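Local coordinates for DUF3829 domain-containing protein (Bacteroides thetaiotaomicron, PDB 3RH3) that is of unknown function, an all-alpha protein with a DUF3829-like C-terminal domain, probably made as a lipoprotein, at residues Tyr44-Gly49 against Ser182-Met187; Asn234-Ala239 against Gln251-Ala256. All blocks are in the same frame, centred on the assembly; numbering follows the deposited sequence.

Contact 1: Tyr44-Gly49 against Ser182-Met187; sequences YMEQTG and SRKHAM. With EDO (1,2-ethanediol), chain D.
Glu46 and Lys184 reach for each other from opposite directions, and a single salt bridge spans backbones that stay far apart: the nearest CA atoms, those of Glu46 and His185, are 10.9 Å from each other. Lys184 NZ donates to Glu46 OE1 at 2.8 Å, on the syn side of the carboxylate and 23° out of its plane. A bend at the last torsion of the lysine (chi4 68°) turns NZ out of the line of an otherwise extended chain. This is the tight part, and the lysine stem leading to it lies on Asn39 and Leu42 of helix 35-46.

On the looser side, where His185 is exposed, lies a 1,2-ethanediol, probably from the crystallisation liquor. Its O1 donates to Glu46 OE2 at 3.2 Å and makes a weak bond at the edge of the His185 ring, while its O2 accepts from His185 N at 3.1 Å, in the type II turn from Arg183 to Ala186. Tyr126 OH also bonds OE2, and its ring stacks with His185.

The ammonium of Lys184 beside the carboxylate would probably favour a charged Glu46, making this a charge-based join of helix 35-46 and loop.

Contact 2: Asn234-Ala239 against Gln251-Ala256; sequences NDMQKA and QAMSEA
Met253 meets Asp235, Met236 and Ala239 with successive parts of one side chain, a compact example of how a single long, flexible residue can join two helices. Helices 216-240 and 247-257 run antiparallel here, their short segments at 167° and their axes 11.0 Å apart. The CA atoms of Asp235 and Met253 are the nearest pair, at 7.3 Å.

From CB, which points toward the opposite helix, the Met253 chain first places CG 4.2 Å from Asp235 CB. CG stands anti to the carbonyl carbon (chi1 -76°) and the next torsion is extended, which carries the selenium of this selenomethionine over to helix 216-240. There Met253 SE lies 3.9 Å from Met236 CA and 3.7 Å from Met236 CE, with the backbone C of Asp235 close by. A final bend (chi3 -73°) turns the methyl toward Ala239, where Met253 CE comes to 3.5 Å from Ala239 CB, a carbon pair closer than usual van der Waals contact. The same methyl, Met253 CE, is 3.9 Å from Met236 CE.

Met236, also a selenomethionine, crosses Met253 at about a right angle. Although its CB does not aim straight at the partner helix, bends at its second and third torsions bring CE to Met253 SE. Carbon and selenium make the contacts between the segments, whereas the carboxylate of Asp235 finds its partner in Tyr257 OH and Lys238 forms a salt bridge with Glu249.

Two further helices close over this buried joint: Met236 packs on Ile177, Met178 and Tyr181 of helix 161-181 and on Ile192 and Met196 of helix 189-207, while Met253 also touches Tyr181. The helical hairpin is thereby packed into the C-terminal helical bundle.

Along the chain, both segments of contact 1 come before those of contact 2; the centres are 19 Å apart and the nearest atoms about 4 Å apart without touching. Contact 1 is long-range in sequence and joins helix 35-46, in the DUF6845 domain, to the loop between helices 161-181 and 189-207, in the DUF3829-like C-terminal domain. Contact 2 is local, pairing helices 216-240 and 247-257 within the latter domain. Helix 247-257 links the neighbourhoods: Tyr250 touches Ser182 and Asp247 touches Lys184. A polar surface joint between the two domains thus adjoins a buried apolar one within the C-terminal region of this all-helical chain.

Contact 1: Tyr44-Gly49 against Ser182-Met187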
loop_
_atom_site.group_PDB
_atom_site.type_symbol
_atom_site.label_atom_id
_atom_site.label_comp_id
_atom_site.label_asym_id
_atom_site.label_seq_id
_atom_site.Cartn_x
_atom_site.Cartn_y
_atom_site.Cartn_z
ATOM N N TYR A 44 6.842 -4.049 -20.576
ATOM C CA TYR A 44 6.662 -3.859 -22.012
ATOM C C TYR A 44 7.822 -3.047 -22.594
ATOM O O TYR A 44 8.361 -3.413 -23.640
ATOM C CB TYR A 44 5.314 -3.182 -22.324
ATOM C CG TYR A 44 4.989 -3.164 -23.805
ATOM C CD1 TYR A 44 5.432 -2.128 -24.626
ATOM C CD2 TYR A 44 4.264 -4.198 -24.393
ATOM C CE1 TYR A 44 5.161 -2.122 -25.994
ATOM C CE2 TYR A 44 3.984 -4.202 -25.760
ATOM C CZ TYR A 44 4.425 -3.155 -26.556
ATOM O OH TYR A 44 4.152 -3.162 -27.907
HETATM N N MSE A 45 8.223 -1.967 -21.894
HETATM C CA MSE A 45 9.291 -1.053 -22.312
HETATM C C MSE A 45 10.699 -1.658 -22.240
HETATM O O MSE A 45 11.641 -1.056 -22.764
HETATM C CB MSE A 45 9.246 0.228 -21.496
HETATM C CG MSE A 45 7.987 1.033 -21.750
HETATM SE SE MSE A 45 7.868 2.489 -20.515
HETATM C CE MSE A 45 9.119 3.728 -21.329
ATOM N N GLU A 46 10.841 -2.826 -21.596
ATOM C CA GLU A 46 12.107 -3.548 -21.478
ATOM C C GLU A 46 12.298 -4.507 -22.640
ATOM O O GLU A 46 13.442 -4.794 -23.009
ATOM C CB GLU A 46 12.157 -4.336 -20.170
ATOM C CG GLU A 46 12.376 -3.479 -18.939
ATOM C CD GLU A 46 12.167 -4.193 -17.618
ATOM O OE1 GLU A 46 11.519 -5.266 -17.611
ATOM O OE2 GLU A 46 12.647 -3.675 -16.585
ATOM N N GLN A 47 11.168 -5.015 -23.199
ATOM C CA GLN A 47 11.124 -5.990 -24.293
ATOM C C GLN A 47 11.932 -5.497 -25.494
ATOM O O GLN A 47 11.591 -4.488 -26.122
ATOM C CB GLN A 47 9.674 -6.350 -24.708
ATOM C CG GLN A 47 8.740 -6.786 -23.563
ATOM C CD GLN A 47 9.141 -8.067 -22.865
ATOM O OE1 GLN A 47 8.790 -9.170 -23.296
ATOM N NE2 GLN A 47 9.832 -7.949 -21.735
ATOM N N THR A 48 13.047 -6.209 -25.750
ATOM C CA THR A 48 14.011 -5.981 -26.831
ATOM C C THR A 48 13.469 -6.646 -28.115
ATOM O O THR A 48 13.971 -7.685 -28.557
ATOM C CB THR A 48 15.410 -6.496 -26.410
ATOM O OG1 THR A 48 15.292 -7.832 -25.905
ATOM C CG2 THR A 48 16.078 -5.601 -25.363
ATOM N N GLY A 49 12.423 -6.035 -28.669
ATOM C CA GLY A 49 11.734 -6.506 -29.863
ATOM C C GLY A 49 10.291 -6.870 -29.578
ATOM O O GLY A 49 9.535 -6.061 -29.034
ATOM N N SER A 182 7.080 -4.077 -4.446
ATOM C CA SER A 182 6.491 -3.906 -5.785
ATOM C C SER A 182 7.248 -2.959 -6.753
ATOM O O SER A 182 6.792 -2.754 -7.867
ATOM C CB SER A 182 5.059 -3.390 -5.643
ATOM O OG SER A 182 4.948 -1.976 -5.515
ATOM N N ARG A 183 8.329 -2.340 -6.321
ATOM C CA ARG A 183 9.064 -1.369 -7.112
ATOM C C ARG A 183 10.047 -2.079 -8.027
ATOM O O ARG A 183 11.202 -2.322 -7.667
ATOM C CB ARG A 183 9.772 -0.353 -6.199
ATOM C CG ARG A 183 8.807 0.410 -5.324
ATOM C CD ARG A 183 9.491 1.205 -4.253
ATOM N NE ARG A 183 8.466 1.852 -3.449
ATOM C CZ ARG A 183 8.672 2.832 -2.584
ATOM N NH1 ARG A 183 9.898 3.303 -2.383
ATOM N NH2 ARG A 183 7.653 3.362 -1.923
ATOM N N LYS A 184 9.556 -2.448 -9.201
ATOM C CA LYS A 184 10.320 -3.089 -10.256
ATOM C C LYS A 184 11.523 -2.212 -10.591
ATOM O O LYS A 184 11.381 -1.001 -10.715
ATOM C CB LYS A 184 9.402 -3.300 -11.460
ATOM C CG LYS A 184 10.037 -3.881 -12.686
ATOM C CD LYS A 184 8.950 -4.344 -13.639
ATOM C CE LYS A 184 9.499 -4.517 -15.028
ATOM N NZ LYS A 184 10.443 -5.656 -15.110
ATOM N N HIS A 185 12.724 -2.828 -10.631
ATOM C CA HIS A 185 14.023 -2.193 -10.879
ATOM C C HIS A 185 14.529 -1.391 -9.660
ATOM O O HIS A 185 15.575 -0.743 -9.759
ATOM C CB HIS A 185 13.973 -1.297 -12.116
ATOM C CG HIS A 185 15.273 -1.185 -12.841
ATOM N ND1 HIS A 185 15.741 -2.208 -13.641
ATOM C CD2 HIS A 185 16.136 -0.144 -12.907
ATOM C CE1 HIS A 185 16.879 -1.765 -14.158
ATOM N NE2 HIS A 185 17.154 -0.524 -13.749
ATOM N N ALA A 186 13.833 -1.465 -8.500
ATOM C CA ALA A 186 14.218 -0.665 -7.337
ATOM C C ALA A 186 13.633 -1.189 -6.020
ATOM O O ALA A 186 13.278 -0.401 -5.153
ATOM C CB ALA A 186 13.773 0.782 -7.551
HETATM N N MSE A 187 13.570 -2.504 -5.846
HETATM C CA MSE A 187 13.086 -3.131 -4.602
HETATM C C MSE A 187 13.864 -2.541 -3.397
HETATM O O MSE A 187 15.087 -2.566 -3.368
HETATM C CB MSE A 187 13.273 -4.644 -4.689
HETATM C CG MSE A 187 12.563 -5.373 -3.571
HETATM SE SE MSE A 187 13.452 -6.995 -3.179
HETATM C CE MSE A 187 15.078 -6.220 -2.371
HETATM C C1 EDO D . 13.279 -6.049 -13.346
HETATM O O1 EDO D . 13.401 -4.652 -13.663
HETATM C C2 EDO D . 12.548 -6.279 -12.021
HETATM O O2 EDO D . 13.257 -5.848 -10.832
#

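Contact 2: Asn234-Ala239 against Gln251-Ala256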
loop_
_atom_site.group_PDB
_atom_site.type_symbol
_atom_site.label_atom_id
_atom_site.label_comp_id
_atom_site.label_asym_id
_atom_site.label_seq_id
_atom_site.Cartn_x
_atom_site.Cartn_y
_atom_site.Cartn_z
ATOM N N ASN A 234 7.583 -15.167 5.973
ATOM C CA ASN A 234 8.507 -16.171 5.470
ATOM C C ASN A 234 8.676 -16.017 3.959
ATOM O O ASN A 234 9.804 -16.077 3.454
ATOM C CB ASN A 234 8.017 -17.592 5.823
ATOM C CG ASN A 234 8.104 -17.905 7.303
ATOM O OD1 ASN A 234 8.923 -17.361 8.043
ATOM N ND2 ASN A 234 7.270 -18.805 7.768
ATOM N N ASP A 235 7.554 -15.792 3.255
ATOM C CA ASP A 235 7.538 -15.616 1.804
ATOM C C ASP A 235 8.247 -14.302 1.424
ATOM O O ASP A 235 9.039 -14.296 0.488
ATOM C CB ASP A 235 6.093 -15.632 1.270
ATOM C CG ASP A 235 5.341 -16.952 1.409
ATOM O OD1 ASP A 235 5.905 -17.916 2.009
ATOM O OD2 ASP A 235 4.201 -17.042 0.891
HETATM N N MSE A 236 8.005 -13.216 2.170
HETATM C CA MSE A 236 8.615 -11.915 1.884
HETATM C C MSE A 236 10.113 -11.965 2.212
HETATM O O MSE A 236 10.888 -11.453 1.414
HETATM C CB MSE A 236 7.892 -10.749 2.591
HETATM C CG MSE A 236 8.491 -9.370 2.280
HETATM SE SE MSE A 236 8.727 -9.002 0.338
HETATM C CE MSE A 236 6.827 -8.526 -0.098
ATOM N N GLN A 237 10.546 -12.638 3.312
ATOM C CA GLN A 237 11.992 -12.726 3.607
ATOM C C GLN A 237 12.747 -13.340 2.440
ATOM O O GLN A 237 13.811 -12.845 2.075
ATOM C CB GLN A 237 12.260 -13.573 4.843
ATOM C CG GLN A 237 12.394 -12.812 6.125
ATOM C CD GLN A 237 13.237 -13.587 7.108
ATOM O OE1 GLN A 237 14.405 -13.284 7.325
ATOM N NE2 GLN A 237 12.665 -14.607 7.722
ATOM N N LYS A 238 12.173 -14.426 1.862
ATOM C CA LYS A 238 12.718 -15.172 0.735
ATOM C C LYS A 238 12.721 -14.310 -0.515
ATOM O O LYS A 238 13.713 -14.303 -1.234
ATOM C CB LYS A 238 11.909 -16.474 0.496
ATOM C CG LYS A 238 12.454 -17.359 -0.647
ATOM C CD LYS A 238 11.372 -18.223 -1.290
ATOM C CE LYS A 238 11.597 -18.415 -2.774
ATOM N NZ LYS A 238 10.312 -18.487 -3.540
ATOM N N ALA A 239 11.604 -13.635 -0.806
ATOM C CA ALA A 239 11.497 -12.774 -1.985
ATOM C C ALA A 239 12.523 -11.628 -1.919
ATOM O O ALA A 239 13.237 -11.368 -2.880
ATOM C CB ALA A 239 10.081 -12.204 -2.095
ATOM N N GLN A 251 3.439 -11.634 -8.071
ATOM C CA GLN A 251 2.163 -12.227 -8.459
ATOM C C GLN A 251 1.744 -13.297 -7.433
ATOM O O GLN A 251 0.637 -13.215 -6.920
ATOM C CB GLN A 251 2.213 -12.807 -9.890
ATOM C CG GLN A 251 1.935 -11.764 -10.976
ATOM C CD GLN A 251 0.638 -11.007 -10.762
ATOM O OE1 GLN A 251 0.635 -9.788 -10.547
ATOM N NE2 GLN A 251 -0.488 -11.720 -10.756
ATOM N N ALA A 252 2.660 -14.210 -7.064
ATOM C CA ALA A 252 2.427 -15.275 -6.078
ATOM C C ALA A 252 1.981 -14.721 -4.732
ATOM O O ALA A 252 0.968 -15.161 -4.183
ATOM C CB ALA A 252 3.682 -16.104 -5.890
HETATM N N MSE A 253 2.749 -13.768 -4.187
HETATM C CA MSE A 253 2.446 -13.196 -2.897
HETATM C C MSE A 253 1.188 -12.339 -2.924
HETATM O O MSE A 253 0.461 -12.323 -1.926
HETATM C CB MSE A 253 3.628 -12.376 -2.400
HETATM C CG MSE A 253 4.783 -13.241 -1.873
HETATM SE SE MSE A 253 6.079 -12.056 -1.030
HETATM C CE MSE A 253 6.777 -11.301 -2.797
ATOM N N SER A 254 0.934 -11.608 -4.019
ATOM C CA SER A 254 -0.265 -10.757 -4.059
ATOM C C SER A 254 -1.518 -11.622 -4.122
ATOM O O SER A 254 -2.475 -11.332 -3.436
ATOM C CB SER A 254 -0.213 -9.741 -5.202
ATOM O OG SER A 254 -0.403 -10.340 -6.468
ATOM N N GLU A 255 -1.452 -12.736 -4.814
ATOM C CA GLU A 255 -2.561 -13.701 -4.910
ATOM C C GLU A 255 -2.783 -14.432 -3.587
ATOM O O GLU A 255 -3.926 -14.537 -3.158
ATOM C CB GLU A 255 -2.327 -14.719 -6.027
ATOM C CG GLU A 255 -2.444 -14.127 -7.421
ATOM C CD GLU A 255 -2.072 -15.076 -8.546
ATOM O OE1 GLU A 255 -2.008 -16.304 -8.300
ATOM O OE2 GLU A 255 -1.844 -14.591 -9.677
ATOM N N ALA A 256 -1.685 -14.853 -2.914
ATOM C CA ALA A 256 -1.740 -15.607 -1.666
ATOM C C ALA A 256 -2.247 -14.808 -0.472
ATOM O O ALA A 256 -2.795 -15.406 0.458
ATOM C CB ALA A 256 -0.364 -16.170 -1.337
#